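Local atomic coordinates of pumilio homology domain family member 4 (Saccharomyces cerevisiae, PDB entry 3BWT), a protein that binds mRNA through its Pumilio homology domain, the single-stranded RNA-binding part of this PUF-family protein. Residues K102-I107 with Q114-S119; S159-A164 with D197-D202; K191-V196 with Y222-K227. All coordinates share one frame; numbering follows the deposited sequence.

Contact 1: K102-I107 with Q114-S119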
ATOM      1  N   LYS A 102       0.937   8.887 -14.641  1.00 18.87           N
ATOM      2  CA  LYS A 102       1.403   8.598 -15.994  1.00 20.79           C
ATOM      3  C   LYS A 102       2.655   9.395 -16.351  1.00 20.19           C
ATOM      4  O   LYS A 102       3.598   8.861 -16.945  1.00 19.72           O
ATOM      5  CB  LYS A 102       0.316   8.879 -17.021  1.00 18.93           C
ATOM      6  CG  LYS A 102       0.532   8.132 -18.324  1.00 24.09           C
ATOM      7  CD  LYS A 102       0.316   6.660 -18.092  1.00 33.07           C
ATOM      8  CE  LYS A 102       0.473   5.853 -19.353  1.00 32.66           C
ATOM      9  NZ  LYS A 102       0.202   4.421 -19.047  1.00 50.58           N
ATOM     10  N   LEU A 103       2.653  10.673 -15.998  1.00 18.04           N
ATOM     11  CA  LEU A 103       3.820  11.515 -16.207  1.00 18.83           C
ATOM     12  C   LEU A 103       5.057  10.863 -15.605  1.00 19.48           C
ATOM     13  O   LEU A 103       6.082  10.720 -16.265  1.00 21.58           O
ATOM     14  CB  LEU A 103       3.592  12.891 -15.594  1.00 17.74           C
ATOM     15  CG  LEU A 103       4.617  13.996 -15.860  1.00 17.97           C
ATOM     16  CD1 LEU A 103       3.930  15.353 -15.893  1.00 18.58           C
ATOM     17  CD2 LEU A 103       5.718  13.986 -14.814  1.00 19.28           C
ATOM     18  N   ILE A 104       4.950  10.461 -14.345  1.00 19.64           N
ATOM     19  CA  ILE A 104       6.038   9.791 -13.646  1.00 20.62           C
ATOM     20  C   ILE A 104       6.460   8.489 -14.342  1.00 22.69           C
ATOM     21  O   ILE A 104       7.649   8.202 -14.471  1.00 22.17           O
ATOM     22  CB  ILE A 104       5.661   9.514 -12.180  1.00 17.83           C
ATOM     23  CG1 ILE A 104       5.471  10.836 -11.428  1.00 17.11           C
ATOM     24  CG2 ILE A 104       6.723   8.660 -11.512  1.00 19.18           C
ATOM     25  CD1 ILE A 104       4.850  10.692 -10.046  1.00 16.83           C
ATOM     26  N   GLU A 105       5.488   7.712 -14.804  1.00 20.21           N
ATOM     27  CA  GLU A 105       5.785   6.493 -15.537  1.00 19.47           C
ATOM     28  C   GLU A 105       6.541   6.774 -16.819  1.00 22.69           C
ATOM     29  O   GLU A 105       7.313   5.935 -17.295  1.00 25.91           O
ATOM     30  CB  GLU A 105       4.497   5.760 -15.878  1.00 21.46           C
ATOM     31  CG  GLU A 105       3.931   5.002 -14.714  1.00 31.11           C
ATOM     32  CD  GLU A 105       2.571   4.443 -14.997  1.00 34.66           C
ATOM     33  OE1 GLU A 105       2.025   4.745 -16.084  1.00 39.67           O
ATOM     34  OE2 GLU A 105       2.050   3.708 -14.127  1.00 29.71           O
ATOM     35  N   CYS A 106       6.314   7.958 -17.382  1.00 22.69           N
ATOM     36  CA  CYS A 106       6.828   8.284 -18.706  1.00 22.28           C
ATOM     37  C   CYS A 106       8.217   8.912 -18.726  1.00 23.60           C
ATOM     38  O   CYS A 106       8.883   8.894 -19.754  1.00 27.66           O
ATOM     39  CB  CYS A 106       5.857   9.201 -19.443  1.00 21.09           C
ATOM     40  SG  CYS A 106       4.456   8.356 -20.141  1.00 22.30           S
ATOM     41  N   ILE A 107       8.655   9.471 -17.605  1.00 24.13           N
ATOM     42  CA  ILE A 107       9.899  10.226 -17.619  1.00 27.91           C
ATOM     43  C   ILE A 107      11.110   9.334 -17.819  1.00 28.49           C
ATOM     44  O   ILE A 107      11.243   8.290 -17.197  1.00 34.91           O
ATOM     45  CB  ILE A 107      10.075  11.131 -16.378  1.00 26.38           C
ATOM     46  CG1 ILE A 107      10.171  10.298 -15.102  1.00 22.57           C
ATOM     47  CG2 ILE A 107       8.939  12.142 -16.299  1.00 23.68           C
ATOM     48  CD1 ILE A 107      10.195  11.141 -13.844  1.00 22.32           C
ATOM     49  N   GLN A 114      14.523  15.065 -11.246  1.00 30.71           N
ATOM     50  CA  GLN A 114      14.866  16.103 -10.289  1.00 31.07           C
ATOM     51  C   GLN A 114      13.757  17.137 -10.178  1.00 26.55           C
ATOM     52  O   GLN A 114      13.435  17.584  -9.082  1.00 32.52           O
ATOM     53  CB  GLN A 114      16.205  16.755 -10.628  1.00 34.97           C
ATOM     54  CG  GLN A 114      17.384  15.977 -10.084  1.00 39.49           C
ATOM     55  CD  GLN A 114      17.107  15.428  -8.693  1.00 55.55           C
ATOM     56  OE1 GLN A 114      17.223  14.223  -8.459  1.00 57.00           O
ATOM     57  NE2 GLN A 114      16.725  16.310  -7.766  1.00 38.91           N
ATOM     58  N   ILE A 115      13.159  17.500 -11.307  1.00 22.17           N
ATOM     59  CA  ILE A 115      12.011  18.404 -11.297  1.00 25.16           C
ATOM     60  C   ILE A 115      10.828  17.817 -10.517  1.00 24.43           C
ATOM     61  O   ILE A 115      10.108  18.539  -9.823  1.00 20.49           O
ATOM     62  CB  ILE A 115      11.565  18.786 -12.729  1.00 24.84           C
ATOM     63  CG1 ILE A 115      12.587  19.725 -13.376  1.00 23.96           C
ATOM     64  CG2 ILE A 115      10.185  19.432 -12.715  1.00 23.06           C
ATOM     65  CD1 ILE A 115      12.307  20.033 -14.839  1.00 23.77           C
ATOM     66  N   VAL A 116      10.633  16.506 -10.626  1.00 22.51           N
ATOM     67  CA  VAL A 116       9.540  15.872  -9.914  1.00 21.01           C
ATOM     68  C   VAL A 116       9.816  15.803  -8.415  1.00 22.56           C
ATOM     69  O   VAL A 116       8.985  16.231  -7.625  1.00 29.35           O
ATOM     70  CB  VAL A 116       9.185  14.489 -10.492  1.00 26.01           C
ATOM     71  CG1 VAL A 116       8.317  13.707  -9.522  1.00 17.75           C
ATOM     72  CG2 VAL A 116       8.470  14.648 -11.830  1.00 23.87           C
ATOM     73  N   VAL A 117      10.976  15.292  -8.009  1.00 24.28           N
ATOM     74  CA  VAL A 117      11.286  15.245  -6.579  1.00 23.27           C
ATOM     75  C   VAL A 117      11.274  16.651  -5.998  1.00 23.18           C
ATOM     76  O   VAL A 117      10.713  16.875  -4.932  1.00 29.09           O
ATOM     77  CB  VAL A 117      12.641  14.556  -6.257  1.00 27.83           C
ATOM     78  CG1 VAL A 117      12.834  13.313  -7.114  1.00 28.92           C
ATOM     79  CG2 VAL A 117      13.797  15.513  -6.464  1.00 43.20           C
ATOM     80  N   ASP A 118      11.873  17.603  -6.705  1.00 25.97           N
ATOM     81  CA  ASP A 118      11.918  18.975  -6.214  1.00 27.79           C
ATOM     82  C   ASP A 118      10.499  19.483  -5.981  1.00 24.24           C
ATOM     83  O   ASP A 118      10.246  20.214  -5.025  1.00 26.77           O
ATOM     84  CB  ASP A 118      12.647  19.896  -7.195  1.00 23.48           C
ATOM     85  CG  ASP A 118      14.159  19.729  -7.161  1.00 38.32           C
ATOM     86  OD1 ASP A 118      14.661  18.822  -6.454  1.00 29.42           O
ATOM     87  OD2 ASP A 118      14.846  20.516  -7.855  1.00 36.77           O
ATOM     88  N   SER A 119       9.579  19.079  -6.855  1.00 21.10           N
ATOM     89  CA  SER A 119       8.215  19.594  -6.836  1.00 20.23           C
ATOM     90  C   SER A 119       7.343  18.917  -5.798  1.00 22.87           C
ATOM     91  O   SER A 119       6.420  19.532  -5.277  1.00 23.38           O
ATOM     92  CB  SER A 119       7.557  19.440  -8.203  1.00 20.95           C
ATOM     93  OG  SER A 119       7.939  20.481  -9.076  1.00 23.34           O
TER
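Two consecutive helices, nearly all within Pumilio repeat 3, are joined here, with Val116 of helix 110-120 resting against Leu103 and Ile104 near the C-terminal end of helix 96-106 and Ile107 just beyond it. Val116 is the one residue of 114-119 that does the touching, and its two methyls share the work. Val116 CG2, which lies beside the backbone N, meets Leu103 CD2 at 4.1 Å and Ile107 CD1 at 4.4 Å. Val116 CG1, anti to that N (chi1 165°), turns instead to the other isoleucine and approaches Ile104 CG1 at 4.5 Å. The Leu103 and Val116 side chains pass alongside each other in opposite directions, branch against branch. Ile104 sets out obliquely to the second helix and makes its contact through CG1, whereas Ile107, the first residue to leave helical geometry, starts toward the second helix and touches Val116 with CD1. Val116 thus lies against three side chains at the end of this helix and just past it, and the contact is wholly apolar.

Polar groups occupy other sides of the helices. Ser119 OG donates to Ile115 O one turn back, over 3.0 Å and with a C=O...OG angle of 160°, which ties this hydroxyl to its own helix. Lys102 NZ forms a salt bridge with Glu105 OE1 at 3.5 Å, with a weak hydrogen bond; the other carboxylate oxygen of Glu105 pairs with Lys139 of helix 133-143. The apolar layer also carries on into the flanking helices: Leu103 touches Leu68 and Thr80 on the side of the preceding repeat, and Ile104 touches Val136 and Cys140 in the following one. Such branched aliphatic packing between successive helices, continued from repeat to repeat, is typical of the all-helical Pumilio solenoid.

Contact 2: S159-A164 with D197-D202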
ATOM      1  N   SER A 159       7.702  11.861  10.323  1.00 31.13           N
ATOM      2  CA  SER A 159       6.288  11.822  10.693  1.00 28.34           C
ATOM      3  C   SER A 159       5.816  10.375  10.734  1.00 27.60           C
ATOM      4  O   SER A 159       4.716  10.055  10.303  1.00 33.60           O
ATOM      5  CB  SER A 159       5.447  12.628   9.702  1.00 30.94           C
ATOM      6  OG  SER A 159       6.086  13.850   9.350  1.00 31.60           O
ATOM      7  N   CYS A 160       6.658   9.506  11.276  1.00 28.24           N
ATOM      8  CA  CYS A 160       6.479   8.072  11.131  1.00 24.78           C
ATOM      9  C   CYS A 160       5.192   7.552  11.738  1.00 27.14           C
ATOM     10  O   CYS A 160       4.456   6.787  11.113  1.00 25.40           O
ATOM     11  CB  CYS A 160       7.661   7.327  11.749  1.00 22.84           C
ATOM     12  SG  CYS A 160       7.740   5.597  11.247  1.00 28.03           S
ATOM     13  N   ILE A 161       4.941   7.947  12.979  1.00 29.78           N
ATOM     14  CA  ILE A 161       3.812   7.418  13.712  1.00 24.94           C
ATOM     15  C   ILE A 161       2.499   7.744  12.984  1.00 24.59           C
ATOM     16  O   ILE A 161       1.714   6.855  12.691  1.00 26.42           O
ATOM     17  CB  ILE A 161       3.820   7.921  15.184  1.00 27.86           C
ATOM     18  CG1 ILE A 161       2.630   7.356  15.958  1.00 19.96           C
ATOM     19  CG2 ILE A 161       3.892   9.443  15.244  1.00 30.98           C
ATOM     20  CD1 ILE A 161       2.650   5.849  16.012  1.00 21.88           C
ATOM     21  N   ASP A 162       2.279   9.010  12.653  1.00 25.75           N
ATOM     22  CA  ASP A 162       1.035   9.407  12.001  1.00 36.30           C
ATOM     23  C   ASP A 162       0.908   8.877  10.580  1.00 29.54           C
ATOM     24  O   ASP A 162      -0.200   8.650  10.103  1.00 32.58           O
ATOM     25  CB  ASP A 162       0.846  10.930  12.016  1.00 45.31           C
ATOM     26  CG  ASP A 162       2.138  11.686  11.744  1.00 66.84           C
ATOM     27  OD1 ASP A 162       3.192  11.310  12.318  1.00 48.23           O
ATOM     28  OD2 ASP A 162       2.090  12.670  10.964  1.00 71.14           O
ATOM     29  N   ILE A 163       2.032   8.686   9.901  1.00 22.70           N
ATOM     30  CA  ILE A 163       1.986   8.160   8.543  1.00 22.52           C
ATOM     31  C   ILE A 163       1.753   6.651   8.544  1.00 22.41           C
ATOM     32  O   ILE A 163       1.001   6.125   7.725  1.00 19.64           O
ATOM     33  CB  ILE A 163       3.237   8.542   7.730  1.00 21.70           C
ATOM     34  CG1 ILE A 163       2.916   9.724   6.816  1.00 20.63           C
ATOM     35  CG2 ILE A 163       3.719   7.369   6.883  1.00 23.76           C
ATOM     36  CD1 ILE A 163       4.127  10.358   6.187  1.00 20.79           C
ATOM     37  N   ALA A 164       2.395   5.969   9.480  1.00 22.03           N
ATOM     38  CA  ALA A 164       2.190   4.543   9.671  1.00 21.27           C
ATOM     39  C   ALA A 164       0.759   4.211  10.114  1.00 21.61           C
ATOM     40  O   ALA A 164       0.205   3.182   9.726  1.00 21.72           O
ATOM     41  CB  ALA A 164       3.190   4.012  10.677  1.00 21.61           C
ATOM     42  N   ASP A 197       4.643  -1.275  19.630  1.00 22.85           N
ATOM     43  CA  ASP A 197       3.539  -1.346  20.585  1.00 27.42           C
ATOM     44  C   ASP A 197       2.296  -0.613  20.041  1.00 26.71           C
ATOM     45  O   ASP A 197       1.221  -1.208  19.887  1.00 24.40           O
ATOM     46  CB  ASP A 197       3.954  -0.769  21.942  1.00 27.16           C
ATOM     47  CG  ASP A 197       4.852  -1.712  22.745  1.00 37.65           C
ATOM     48  OD1 ASP A 197       5.285  -2.754  22.209  1.00 36.34           O
ATOM     49  OD2 ASP A 197       5.126  -1.406  23.927  1.00 43.86           O
ATOM     50  N   LYS A 198       2.464   0.672  19.737  1.00 23.03           N
ATOM     51  CA  LYS A 198       1.386   1.508  19.210  1.00 24.13           C
ATOM     52  C   LYS A 198       0.783   0.962  17.918  1.00 22.08           C
ATOM     53  O   LYS A 198      -0.439   0.878  17.777  1.00 20.11           O
ATOM     54  CB  LYS A 198       1.888   2.939  18.967  1.00 33.64           C
ATOM     55  CG  LYS A 198       2.191   3.724  20.238  1.00 62.50           C
ATOM     56  CD  LYS A 198       1.827   5.204  20.091  1.00 61.42           C
ATOM     57  CE  LYS A 198       1.824   5.903  21.446  1.00 73.81           C
ATOM     58  NZ  LYS A 198       0.984   7.135  21.448  1.00 81.19           N
ATOM     59  N   LEU A 199       1.649   0.614  16.971  1.00 20.66           N
ATOM     60  CA  LEU A 199       1.223   0.163  15.650  1.00 19.79           C
ATOM     61  C   LEU A 199       0.377  -1.101  15.694  1.00 17.65           C
ATOM     62  O   LEU A 199      -0.550  -1.269  14.922  1.00 17.40           O
ATOM     63  CB  LEU A 199       2.448  -0.095  14.775  1.00 20.62           C
ATOM     64  CG  LEU A 199       3.399   1.064  14.529  1.00 18.54           C
ATOM     65  CD1 LEU A 199       4.557   0.567  13.712  1.00 21.31           C
ATOM     66  CD2 LEU A 199       2.674   2.168  13.808  1.00 19.40           C
ATOM     67  N   THR A 200       0.727  -1.999  16.598  1.00 19.38           N
ATOM     68  CA  THR A 200       0.097  -3.309  16.667  1.00 22.39           C
ATOM     69  C   THR A 200      -1.392  -3.181  17.002  1.00 19.69           C
ATOM     70  O   THR A 200      -2.225  -3.913  16.473  1.00 19.17           O
ATOM     71  CB  THR A 200       0.846  -4.211  17.691  1.00 23.09           C
ATOM     72  OG1 THR A 200       2.207  -4.371  17.267  1.00 20.40           O
ATOM     73  CG2 THR A 200       0.185  -5.587  17.837  1.00 18.55           C
ATOM     74  N   LEU A 201      -1.713  -2.225  17.867  1.00 24.21           N
ATOM     75  CA  LEU A 201      -3.079  -2.003  18.323  1.00 19.18           C
ATOM     76  C   LEU A 201      -3.845  -1.083  17.383  1.00 18.41           C
ATOM     77  O   LEU A 201      -5.038  -0.846  17.558  1.00 19.82           O
ATOM     78  CB  LEU A 201      -3.059  -1.396  19.721  1.00 19.68           C
ATOM     79  CG  LEU A 201      -2.437  -2.263  20.818  1.00 26.80           C
ATOM     80  CD1 LEU A 201      -2.752  -1.688  22.199  1.00 16.83           C
ATOM     81  CD2 LEU A 201      -2.923  -3.712  20.688  1.00 20.29           C
ATOM     82  N   ASP A 202      -3.155  -0.572  16.377  1.00 18.31           N
ATOM     83  CA  ASP A 202      -3.741   0.419  15.491  1.00 18.62           C
ATOM     84  C   ASP A 202      -4.474  -0.208  14.305  1.00 19.12           C
ATOM     85  O   ASP A 202      -4.011  -1.197  13.746  1.00 18.59           O
ATOM     86  CB  ASP A 202      -2.652   1.354  14.982  1.00 18.29           C
ATOM     87  CG  ASP A 202      -3.206   2.491  14.189  1.00 19.38           C
ATOM     88  OD1 ASP A 202      -3.289   2.354  12.950  1.00 19.33           O
ATOM     89  OD2 ASP A 202      -3.597   3.503  14.809  1.00 19.73           O
TER
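Ile161 and Ala164, one turn apart on helix 160-164, carry the first side of this contact, meeting Lys198 and Leu199 on helix 196-200. The segment begins with Ser159 at the N-cap position, whose O accepts the backbone bond of Ile163 N. Ile161 follows. Its CG1 is anti to the backbone N (chi1 -180°) and brings the CD1 methyl out between two partners: CD of the Lys198 chain at 4.2 Å and Leu199 CD2 at 4.3 Å. The lysine takes part through its aliphatic stem. Asp162 turns elsewhere, and its OD2 makes a salt bridge with Lys129. Ala164 comes last, its CB directed at the other helix and 3.7 Å from Leu199 CD2, so one leucine methyl touches both Ile161 and Ala164. The backbones come nearest at this pair, with 7.5 Å between Ala164 CA and Leu199 CA.

The contact joins equivalent short helices of Pumilio repeats 5 and 6, with Lys198 at its exposed border and Leu199 on the buried side. Beyond Leu199, Asp202 OD1 accepts from Phe204 N and Gly205 N in the turn that leads into helix 205-219. Within the stack, helix 169-179 covers Ala164 through Leu173, helix 124-128 backs Ile163 through Val125, and helix 236-240 packs on Thr200 and Leu201 through Leu239.

Contact 3: K191-V196 with Y222-K227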
ATOM      1  N   LYS A 191      12.822   2.618  12.900  1.00 23.57           N
ATOM      2  CA  LYS A 191      11.852   3.580  13.416  1.00 25.31           C
ATOM      3  C   LYS A 191      10.515   2.920  13.763  1.00 28.21           C
ATOM      4  O   LYS A 191       9.952   3.137  14.851  1.00 22.60           O
ATOM      5  CB  LYS A 191      11.648   4.719  12.421  1.00 25.88           C
ATOM      6  CG  LYS A 191      12.952   5.391  12.009  1.00 32.99           C
ATOM      7  CD  LYS A 191      12.761   6.868  11.732  1.00 46.38           C
ATOM      8  CE  LYS A 191      14.098   7.588  11.674  1.00 58.39           C
ATOM      9  NZ  LYS A 191      13.957   9.025  12.065  1.00 64.90           N
ATOM     10  N   LEU A 192      10.020   2.106  12.836  1.00 25.53           N
ATOM     11  CA  LEU A 192       8.782   1.364  13.039  1.00 23.56           C
ATOM     12  C   LEU A 192       8.862   0.450  14.261  1.00 25.64           C
ATOM     13  O   LEU A 192       7.897   0.327  15.023  1.00 21.62           O
ATOM     14  CB  LEU A 192       8.456   0.542  11.795  1.00 20.12           C
ATOM     15  CG  LEU A 192       8.219   1.357  10.526  1.00 19.92           C
ATOM     16  CD1 LEU A 192       8.148   0.450   9.319  1.00 19.54           C
ATOM     17  CD2 LEU A 192       6.954   2.174  10.656  1.00 22.50           C
ATOM     18  N   LEU A 193      10.018  -0.190  14.441  1.00 25.96           N
ATOM     19  CA  LEU A 193      10.220  -1.146  15.534  1.00 22.48           C
ATOM     20  C   LEU A 193      10.205  -0.448  16.886  1.00 21.01           C
ATOM     21  O   LEU A 193       9.766  -1.002  17.889  1.00 20.32           O
ATOM     22  CB  LEU A 193      11.537  -1.895  15.341  1.00 26.01           C
ATOM     23  CG  LEU A 193      11.793  -3.077  16.270  1.00 24.95           C
ATOM     24  CD1 LEU A 193      10.909  -4.267  15.894  1.00 21.54           C
ATOM     25  CD2 LEU A 193      13.274  -3.447  16.236  1.00 37.71           C
ATOM     26  N   ALA A 194      10.684   0.785  16.903  1.00 26.62           N
ATOM     27  CA  ALA A 194      10.585   1.610  18.094  1.00 22.47           C
ATOM     28  C   ALA A 194       9.125   1.939  18.428  1.00 20.85           C
ATOM     29  O   ALA A 194       8.832   2.441  19.509  1.00 23.00           O
ATOM     30  CB  ALA A 194      11.384   2.881  17.902  1.00 20.37           C
ATOM     31  N   LEU A 195       8.213   1.652  17.506  1.00 19.86           N
ATOM     32  CA  LEU A 195       6.812   2.025  17.679  1.00 20.16           C
ATOM     33  C   LEU A 195       5.890   0.814  17.595  1.00 25.51           C
ATOM     34  O   LEU A 195       4.669   0.962  17.476  1.00 28.07           O
ATOM     35  CB  LEU A 195       6.391   3.046  16.621  1.00 19.04           C
ATOM     36  CG  LEU A 195       7.109   4.396  16.613  1.00 20.38           C
ATOM     37  CD1 LEU A 195       6.905   5.146  15.289  1.00 17.20           C
ATOM     38  CD2 LEU A 195       6.666   5.227  17.808  1.00 18.30           C
ATOM     39  N   VAL A 196       6.470  -0.379  17.660  1.00 19.22           N
ATOM     40  CA  VAL A 196       5.694  -1.596  17.444  1.00 23.05           C
ATOM     41  C   VAL A 196       4.503  -1.757  18.399  1.00 21.11           C
ATOM     42  O   VAL A 196       3.468  -2.308  18.017  1.00 19.94           O
ATOM     43  CB  VAL A 196       6.585  -2.865  17.455  1.00 25.46           C
ATOM     44  CG1 VAL A 196       6.819  -3.353  18.883  1.00 19.93           C
ATOM     45  CG2 VAL A 196       5.945  -3.948  16.610  1.00 19.01           C
ATOM     46  N   TYR A 222      15.435 -13.498   7.782  1.00 27.99           N
ATOM     47  CA  TYR A 222      14.691 -12.947   8.912  1.00 22.39           C
ATOM     48  C   TYR A 222      15.514 -12.059   9.838  1.00 24.95           C
ATOM     49  O   TYR A 222      16.526 -12.483  10.393  1.00 28.82           O
ATOM     50  CB  TYR A 222      14.017 -14.072   9.693  1.00 20.10           C
ATOM     51  CG  TYR A 222      13.087 -14.882   8.830  1.00 23.03           C
ATOM     52  CD1 TYR A 222      13.565 -15.918   8.036  1.00 27.38           C
ATOM     53  CD2 TYR A 222      11.734 -14.598   8.784  1.00 21.05           C
ATOM     54  CE1 TYR A 222      12.710 -16.657   7.232  1.00 25.89           C
ATOM     55  CE2 TYR A 222      10.877 -15.324   7.985  1.00 19.63           C
ATOM     56  CZ  TYR A 222      11.365 -16.352   7.214  1.00 24.95           C
ATOM     57  OH  TYR A 222      10.502 -17.071   6.420  1.00 24.83           O
ATOM     58  N   ASP A 223      15.059 -10.822  10.001  1.00 21.52           N
ATOM     59  CA  ASP A 223      15.723  -9.859  10.865  1.00 22.54           C
ATOM     60  C   ASP A 223      14.692  -9.193  11.776  1.00 26.94           C
ATOM     61  O   ASP A 223      14.660  -9.459  12.980  1.00 27.50           O
ATOM     62  CB  ASP A 223      16.486  -8.817  10.032  1.00 19.79           C
ATOM     63  CG  ASP A 223      17.082  -7.698  10.879  1.00 23.14           C
ATOM     64  OD1 ASP A 223      16.836  -7.674  12.105  1.00 24.01           O
ATOM     65  OD2 ASP A 223      17.796  -6.832  10.321  1.00 22.47           O
ATOM     66  N   TYR A 224      13.847  -8.332  11.205  1.00 24.41           N
ATOM     67  CA  TYR A 224      12.880  -7.581  12.003  1.00 21.35           C
ATOM     68  C   TYR A 224      11.748  -8.478  12.491  1.00 27.49           C
ATOM     69  O   TYR A 224      11.136  -8.213  13.527  1.00 25.07           O
ATOM     70  CB  TYR A 224      12.355  -6.361  11.241  1.00 19.67           C
ATOM     71  CG  TYR A 224      13.424  -5.315  11.005  1.00 22.70           C
ATOM     72  CD1 TYR A 224      13.786  -4.424  12.010  1.00 19.64           C
ATOM     73  CD2 TYR A 224      14.096  -5.240   9.783  1.00 20.41           C
ATOM     74  CE1 TYR A 224      14.780  -3.479  11.802  1.00 21.32           C
ATOM     75  CE2 TYR A 224      15.082  -4.301   9.563  1.00 19.46           C
ATOM     76  CZ  TYR A 224      15.423  -3.422  10.576  1.00 24.05           C
ATOM     77  OH  TYR A 224      16.413  -2.490  10.358  1.00 24.84           O
ATOM     78  N   THR A 225      11.483  -9.551  11.755  1.00 19.95           N
ATOM     79  CA  THR A 225      10.509 -10.522  12.199  1.00 20.02           C
ATOM     80  C   THR A 225      10.867 -10.965  13.613  1.00 23.24           C
ATOM     81  O   THR A 225      10.038 -10.943  14.515  1.00 24.32           O
ATOM     82  CB  THR A 225      10.478 -11.737  11.256  1.00 23.11           C
ATOM     83  OG1 THR A 225       9.983 -11.333   9.972  1.00 23.87           O
ATOM     84  CG2 THR A 225       9.584 -12.827  11.813  1.00 19.73           C
ATOM     85  N   HIS A 226      12.119 -11.359  13.809  1.00 28.31           N
ATOM     86  CA  HIS A 226      12.552 -11.843  15.112  1.00 25.76           C
ATOM     87  C   HIS A 226      12.466 -10.750  16.168  1.00 25.23           C
ATOM     88  O   HIS A 226      12.075 -11.006  17.306  1.00 27.34           O
ATOM     89  CB  HIS A 226      13.969 -12.424  15.046  1.00 20.68           C
ATOM     90  CG  HIS A 226      14.056 -13.721  14.303  1.00 25.79           C
ATOM     91  ND1 HIS A 226      14.831 -13.884  13.174  1.00 26.32           N
ATOM     92  CD2 HIS A 226      13.459 -14.918  14.526  1.00 23.43           C
ATOM     93  CE1 HIS A 226      14.712 -15.126  12.736  1.00 26.44           C
ATOM     94  NE2 HIS A 226      13.883 -15.774  13.537  1.00 24.25           N
ATOM     95  N   LYS A 227      12.823  -9.528  15.795  1.00 25.34           N
ATOM     96  CA  LYS A 227      12.784  -8.427  16.755  1.00 29.17           C
ATOM     97  C   LYS A 227      11.344  -8.063  17.170  1.00 27.02           C
ATOM     98  O   LYS A 227      11.086  -7.727  18.331  1.00 24.60           O
ATOM     99  CB  LYS A 227      13.542  -7.218  16.212  1.00 25.14           C
ATOM    100  CG  LYS A 227      15.046  -7.453  16.086  1.00 24.20           C
ATOM    101  CD  LYS A 227      15.760  -6.209  15.552  1.00 31.69           C
ATOM    102  CE  LYS A 227      17.268  -6.420  15.401  1.00 22.79           C
ATOM    103  NZ  LYS A 227      17.973  -5.230  14.875  1.00 20.53           N
TER
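Leu193 lays its two methyls over the stem of Lys227, crossing that side chain at about a right angle. It sits near the C-terminal end of helix 182-193, and the lysine is in the first turn of helix 224-232; both belong to the Pumilio solenoid, where the contact links these two helices, both segments falling in Pumilio repeat 6. With CG anti to its backbone N (chi1 -171°), Leu193 extends across to the other helix. There Leu193 CD2 lies 3.8 Å from both Lys227 CB and Lys227 CD, while Leu193 CD1 rests 4.0 Å from Lys227 CB. The lysine runs fully extended beyond CG, which presents its methylenes to the leucine and takes its amine away from it. Leu193 CD2 also reaches the edge of the Tyr224 ring, near the ring plane, at 4.4 Å from CD1 of the tyrosine.

Leu193 also touches Ile228 and Leu231 of helix 224-232. The start of that helix is held from helix 205-219: Glu216 accepts bonds from Asp223 N, Tyr224 N and Thr225 OG1. Tyr224 is secured at its far end as well, its OH bonding to Asp190 OD1 of helix 182-193, the helix that bears Leu193. One ring face of Tyr224 carries Asp223 CG, 4.0 Å above the plane and shifted toward the rim, and Asp223 OD1 forms a long ion pair with Lys227 NZ, at 3.9 Å.

How the contacts relate
From the N terminus, contact 1 comes first and closes the shortest loop, the six residues between segments 102-107 and 114-119, almost wholly in Pumilio repeat 3. It is complete before the other two begin, and its nearest atoms lie about 14 Å from contact 2 and 19 Å from contact 3. Contact 2 then spans 32 residues to join repeats 5 and 6. Contact 3 opens inside that span, at 191-196, and closes after it, at 222-227, so the two cross. They also touch: Cys160 SG meets Leu192 CD2 at 3.6 Å, and Leu195 CD1 approaches Cys160 SG. Together contacts 2 and 3 tie helices 160-164, 182-193, 196-200 and 224-232 into one continuous piece of the solenoid.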